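Local coordinates for MtVAO615 (PDB 6F72), which binds one FAD bicovalently per subunit and is probably a secreted flavoprotein oxidase, reoxidised rapidly by molecular oxygen, with no substrate identified so far, at residues Leu120-Gly132 with Thr164-Leu176. Numbering follows the deposited sequence.
Sequences LGNYPSYVVNVTG and TGKGALSLWMHNL. With NAG (2-acetamido-2-deoxy-beta-D-glucopyranose), chain D; NAG (2-acetamido-2-deoxy-beta-D-glucopyranose), chain C.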
loop_
_atom_site.group_PDB
_atom_site.type_symbol
_atom_site.label_atom_id
_atom_site.label_comp_id
_atom_site.label_asym_id
_atom_site.label_seq_id
_atom_site.Cartn_x
_atom_site.Cartn_y
_atom_site.Cartn_z
ATOM N N LEU A 120 23.443 7.927 -2.761
ATOM C CA LEU A 120 22.410 6.964 -3.071
ATOM C C LEU A 120 21.786 6.414 -1.781
ATOM O O LEU A 120 20.568 6.402 -1.650
ATOM C CB LEU A 120 22.956 5.862 -3.983
ATOM C CG LEU A 120 23.396 6.226 -5.412
ATOM C CD1 LEU A 120 23.785 4.982 -6.189
ATOM C CD2 LEU A 120 22.350 7.021 -6.181
ATOM N N GLY A 121 22.627 6.022 -0.822
ATOM C CA GLY A 121 22.164 5.491 0.464
ATOM C C GLY A 121 21.380 4.213 0.261
ATOM O O GLY A 121 21.915 3.245 -0.267
ATOM N N ASN A 122 20.105 4.233 0.660
ATOM C CA ASN A 122 19.200 3.075 0.529
ATOM C C ASN A 122 18.687 2.855 -0.911
ATOM O O ASN A 122 18.118 1.797 -1.228
ATOM C CB ASN A 122 17.998 3.215 1.471
ATOM C CG ASN A 122 18.382 3.222 2.956
ATOM O OD1 ASN A 122 19.281 2.500 3.412
ATOM N ND2 ASN A 122 17.660 4.024 3.721
ATOM N N TYR A 123 18.871 3.856 -1.772
ATOM C CA TYR A 123 18.461 3.778 -3.168
ATOM C C TYR A 123 19.290 2.717 -3.882
ATOM O O TYR A 123 20.461 2.530 -3.523
ATOM C CB TYR A 123 18.637 5.148 -3.837
ATOM C CG TYR A 123 17.505 6.117 -3.576
ATOM C CD1 TYR A 123 16.603 5.916 -2.520
ATOM C CD2 TYR A 123 17.350 7.251 -4.370
ATOM C CE1 TYR A 123 15.572 6.808 -2.279
ATOM C CE2 TYR A 123 16.320 8.152 -4.136
ATOM C CZ TYR A 123 15.435 7.917 -3.093
ATOM O OH TYR A 123 14.404 8.791 -2.864
ATOM N N PRO A 124 18.689 2.003 -4.868
ATOM C CA PRO A 124 19.441 1.016 -5.663
ATOM C C PRO A 124 20.515 1.709 -6.513
ATOM O O PRO A 124 20.326 2.859 -6.885
ATOM C CB PRO A 124 18.365 0.430 -6.598
ATOM C CG PRO A 124 17.399 1.556 -6.787
ATOM C CD PRO A 124 17.350 2.251 -5.443
ATOM N N SER A 125 21.608 1.009 -6.822
ATOM C CA SER A 125 22.666 1.521 -7.702
ATOM C C SER A 125 22.252 1.655 -9.174
ATOM O O SER A 125 22.616 2.627 -9.844
ATOM C CB SER A 125 23.882 0.613 -7.621
ATOM O OG SER A 125 24.458 0.653 -6.339
ATOM N N TYR A 126 21.532 0.650 -9.679
ATOM C CA TYR A 126 21.073 0.599 -11.078
ATOM C C TYR A 126 19.616 0.161 -11.153
ATOM O O TYR A 126 19.147 -0.630 -10.321
ATOM C CB TYR A 126 21.926 -0.365 -11.907
ATOM C CG TYR A 126 23.332 0.121 -12.155
ATOM C CD1 TYR A 126 23.632 0.926 -13.266
ATOM C CD2 TYR A 126 24.369 -0.224 -11.281
ATOM C CE1 TYR A 126 24.931 1.379 -13.489
ATOM C CE2 TYR A 126 25.661 0.226 -11.485
ATOM C CZ TYR A 126 25.943 1.013 -12.593
ATOM O OH TYR A 126 27.241 1.439 -12.773
ATOM N N VAL A 127 18.923 0.674 -12.168
ATOM C CA VAL A 127 17.479 0.485 -12.331
ATOM C C VAL A 127 17.207 -0.125 -13.713
ATOM O O VAL A 127 17.569 0.468 -14.746
ATOM C CB VAL A 127 16.730 1.839 -12.178
ATOM C CG1 VAL A 127 15.245 1.697 -12.483
ATOM C CG2 VAL A 127 16.952 2.455 -10.795
ATOM N N VAL A 128 16.585 -1.307 -13.732
ATOM C CA VAL A 128 16.159 -1.950 -14.998
ATOM C C VAL A 128 14.794 -1.395 -15.394
ATOM O O VAL A 128 13.794 -1.669 -14.724
ATOM C CB VAL A 128 16.101 -3.492 -14.905
ATOM C CG1 VAL A 128 15.666 -4.101 -16.242
ATOM C CG2 VAL A 128 17.448 -4.055 -14.493
ATOM N N ASN A 129 14.763 -0.606 -16.468
ATOM C CA ASN A 129 13.527 -0.018 -16.965
ATOM C C ASN A 129 12.805 -1.087 -17.794
ATOM O O ASN A 129 12.925 -1.128 -19.026
ATOM C CB ASN A 129 13.833 1.264 -17.753
ATOM C CG ASN A 129 12.602 1.902 -18.380
ATOM O OD1 ASN A 129 11.456 1.503 -18.122
ATOM N ND2 ASN A 129 12.849 2.914 -19.218
ATOM N N VAL A 130 12.044 -1.940 -17.090
ATOM C CA VAL A 130 11.483 -3.179 -17.653
ATOM C C VAL A 130 10.439 -2.900 -18.734
ATOM O O VAL A 130 9.511 -2.107 -18.539
ATOM C CB VAL A 130 10.921 -4.116 -16.548
ATOM C CG1 VAL A 130 10.213 -5.336 -17.142
ATOM C CG2 VAL A 130 12.028 -4.568 -15.599
ATOM N N THR A 131 10.618 -3.548 -19.884
ATOM C CA THR A 131 9.681 -3.410 -20.990
ATOM C C THR A 131 8.891 -4.705 -21.228
ATOM O O THR A 131 7.924 -4.688 -21.982
ATOM C CB THR A 131 10.380 -3.003 -22.295
ATOM O OG1 THR A 131 11.340 -4.004 -22.648
ATOM C CG2 THR A 131 11.070 -1.665 -22.151
ATOM N N GLY A 132 9.299 -5.799 -20.578
ATOM C CA GLY A 132 8.663 -7.118 -20.726
ATOM C C GLY A 132 9.470 -8.191 -20.010
ATOM O O GLY A 132 10.435 -7.885 -19.297
ATOM N N THR A 164 13.125 -0.308 -1.965
ATOM C CA THR A 164 14.542 0.096 -2.130
ATOM C C THR A 164 15.494 -0.947 -1.555
ATOM O O THR A 164 15.067 -1.917 -0.916
ATOM C CB THR A 164 14.955 1.450 -1.481
ATOM O OG1 THR A 164 14.196 1.736 -0.290
ATOM C CG2 THR A 164 14.979 2.625 -2.495
ATOM N N GLY A 165 16.784 -0.738 -1.803
ATOM C CA GLY A 165 17.858 -1.535 -1.228
ATOM C C GLY A 165 19.209 -0.995 -1.667
ATOM O O GLY A 165 19.458 -0.827 -2.862
ATOM N N LYS A 166 20.062 -0.692 -0.689
ATOM C CA LYS A 166 21.429 -0.239 -0.919
ATOM C C LYS A 166 22.188 -1.271 -1.760
ATOM O O LYS A 166 22.098 -2.474 -1.503
ATOM C CB LYS A 166 22.121 -0.002 0.433
ATOM C CG LYS A 166 23.583 0.405 0.344
ATOM C CD LYS A 166 24.235 0.492 1.706
ATOM C CE LYS A 166 24.146 1.902 2.268
ATOM N NZ LYS A 166 25.070 2.109 3.423
ATOM N N GLY A 167 22.897 -0.782 -2.784
ATOM C CA GLY A 167 23.722 -1.608 -3.673
ATOM C C GLY A 167 22.968 -2.549 -4.594
ATOM O O GLY A 167 23.549 -3.506 -5.114
ATOM N N ALA A 168 21.684 -2.270 -4.812
ATOM C CA ALA A 168 20.807 -3.192 -5.520
ATOM C C ALA A 168 20.611 -2.852 -6.992
ATOM O O ALA A 168 20.746 -1.684 -7.407
ATOM C CB ALA A 168 19.456 -3.275 -4.834
ATOM N N LEU A 169 20.319 -3.900 -7.767
ATOM C CA LEU A 169 19.743 -3.772 -9.092
ATOM C C LEU A 169 18.231 -3.854 -8.929
ATOM O O LEU A 169 17.719 -4.841 -8.387
ATOM C CB LEU A 169 20.245 -4.901 -10.003
ATOM C CG LEU A 169 19.757 -4.919 -11.453
ATOM C CD1 LEU A 169 20.331 -3.741 -12.216
ATOM C CD2 LEU A 169 20.123 -6.234 -12.120
ATOM N N SER A 170 17.530 -2.818 -9.382
ATOM C CA SER A 170 16.080 -2.733 -9.198
ATOM C C SER A 170 15.318 -3.046 -10.478
ATOM O O SER A 170 15.639 -2.523 -11.544
ATOM C CB SER A 170 15.670 -1.355 -8.667
ATOM O OG SER A 170 14.259 -1.168 -8.727
ATOM N N LEU A 171 14.304 -3.903 -10.355
ATOM C CA LEU A 171 13.397 -4.182 -11.456
ATOM C C LEU A 171 12.282 -3.173 -11.356
ATOM O O LEU A 171 11.430 -3.237 -10.462
ATOM C CB LEU A 171 12.880 -5.621 -11.413
ATOM C CG LEU A 171 13.977 -6.685 -11.356
ATOM C CD1 LEU A 171 13.409 -8.055 -11.041
ATOM C CD2 LEU A 171 14.786 -6.696 -12.648
ATOM N N TRP A 172 12.329 -2.207 -12.261
ATOM C CA TRP A 172 11.426 -1.075 -12.209
ATOM C C TRP A 172 10.275 -1.356 -13.146
ATOM O O TRP A 172 10.454 -1.358 -14.356
ATOM C CB TRP A 172 12.172 0.223 -12.565
ATOM C CG TRP A 172 11.374 1.489 -12.463
ATOM C CD1 TRP A 172 10.496 1.823 -11.478
ATOM C CD2 TRP A 172 11.422 2.617 -13.352
ATOM N NE1 TRP A 172 9.972 3.072 -11.699
ATOM C CE2 TRP A 172 10.527 3.592 -12.838
ATOM C CE3 TRP A 172 12.129 2.900 -14.535
ATOM C CZ2 TRP A 172 10.312 4.832 -13.466
ATOM C CZ3 TRP A 172 11.916 4.143 -15.164
ATOM C CH2 TRP A 172 11.005 5.089 -14.620
ATOM N N MET A 173 9.100 -1.569 -12.562
ATOM C CA MET A 173 7.916 -2.101 -13.242
ATOM C C MET A 173 6.926 -1.025 -13.644
ATOM O O MET A 173 5.918 -1.325 -14.301
ATOM C CB MET A 173 7.173 -3.100 -12.316
ATOM C CG MET A 173 8.075 -4.103 -11.620
ATOM S SD MET A 173 9.176 -4.980 -12.754
ATOM C CE MET A 173 7.977 -6.039 -13.538
ATOM N N HIS A 174 7.225 0.211 -13.251
ATOM C CA HIS A 174 6.356 1.389 -13.411
ATOM C C HIS A 174 5.767 1.617 -14.799
ATOM O O HIS A 174 4.648 2.126 -14.923
ATOM C CB HIS A 174 7.132 2.649 -12.972
ATOM C CG HIS A 174 6.399 3.939 -13.180
ATOM N ND1 HIS A 174 5.160 4.194 -12.630
ATOM C CD2 HIS A 174 6.746 5.060 -13.856
ATOM C CE1 HIS A 174 4.765 5.405 -12.981
ATOM N NE2 HIS A 174 5.714 5.956 -13.717
ATOM N N ASN A 175 6.519 1.237 -15.831
ATOM C CA ASN A 175 6.166 1.573 -17.203
ATOM C C ASN A 175 5.418 0.464 -17.937
ATOM O O ASN A 175 5.134 0.601 -19.115
ATOM C CB ASN A 175 7.408 1.970 -17.978
ATOM C CG ASN A 175 8.098 3.158 -17.379
ATOM O OD1 ASN A 175 7.519 4.241 -17.289
ATOM N ND2 ASN A 175 9.337 2.959 -16.945
ATOM N N LEU A 176 5.086 -0.618 -17.230
ATOM C CA LEU A 176 4.295 -1.697 -17.811
ATOM C C LEU A 176 2.835 -1.306 -17.640
ATOM O O LEU A 176 2.186 -1.712 -16.680
ATOM C CB LEU A 176 4.644 -3.042 -17.154
ATOM C CG LEU A 176 6.074 -3.528 -17.453
ATOM C CD1 LEU A 176 6.424 -4.741 -16.620
ATOM C CD2 LEU A 176 6.337 -3.809 -18.937
HETATM C C1 NAG D . 11.846 3.650 -19.946
HETATM C C2 NAG D . 11.981 5.152 -20.251
HETATM C C3 NAG D . 10.758 5.643 -21.031
HETATM C C4 NAG D . 10.531 4.830 -22.315
HETATM C C5 NAG D . 10.407 3.353 -21.923
HETATM C C6 NAG D . 10.220 2.424 -23.125
HETATM C C7 NAG D . 13.320 6.302 -18.516
HETATM C C8 NAG D . 13.231 7.156 -17.286
HETATM N N2 NAG D . 12.143 5.967 -19.054
HETATM O O3 NAG D . 10.884 7.039 -21.326
HETATM O O4 NAG D . 9.310 5.247 -22.942
HETATM O O5 NAG D . 11.558 2.929 -21.165
HETATM O O6 NAG D . 11.472 2.192 -23.784
HETATM O O7 NAG D . 14.400 5.941 -18.965
HETATM C C1 NAG C . 19.783 6.150 8.186
HETATM C C2 NAG C . 19.160 4.752 8.411
HETATM C C3 NAG C . 19.759 4.080 9.643
HETATM C C4 NAG C . 21.296 4.058 9.626
HETATM C C5 NAG C . 21.854 5.435 9.245
HETATM C C6 NAG C . 23.349 5.383 8.950
HETATM C C7 NAG C . 16.860 4.269 7.627
HETATM C C8 NAG C . 15.409 4.409 7.964
HETATM N N2 NAG C . 17.705 4.781 8.534
HETATM O O3 NAG C . 19.251 2.743 9.733
HETATM O O4 NAG C . 21.805 3.760 10.934
HETATM O O5 NAG C . 21.202 5.998 8.099
HETATM O O6 NAG C . 23.860 6.704 9.154
HETATM O O7 NAG C . 17.207 3.714 6.595
HETATM O O HOH W 1 22.875 1.834 -3.892
HETATM O O HOH W 2 8.946 -0.483 -16.379
#
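V127 CG1 meets the W172 ring obliquely, 3.4 Å from W172 CB, and at the ring edge, near its plane, lies C8 of the glycan bonded through C1 to N129 ND2. One indole face carries N175 ND2, 3.3 Å above the plane and displaced toward the rim. The extended first torsion of W172 (chi1 -176°) makes the indole project from the sheet face it shares with V127 and N129. The amide planes of N129 and N175 are turned 57° apart, and N175 ND2 gives N129 OD1 a weak bond of 2.8 Å. A leucine in place of W172 would probably leave the N175 amide without its aromatic platform and the glycan methyl without the ring edge it adjoins. In the FAD-binding domain a crossover from strand 126-129 through helix 133-146 leads to strand 150-153, and strand 169-172 fills the place between them, parallel to both. Alternating bonds establish the register: S170 N to Y126 O, V128 N to S170 O (2.7 Å, 164° at the hydrogen), and W172 N to V128 O. Facing helix 133-146, L169 CD1 packs against V128 CG2 at 3.7 Å, whereas M173 SD touches V130 CG2 (4.0 Å) beside the FAD.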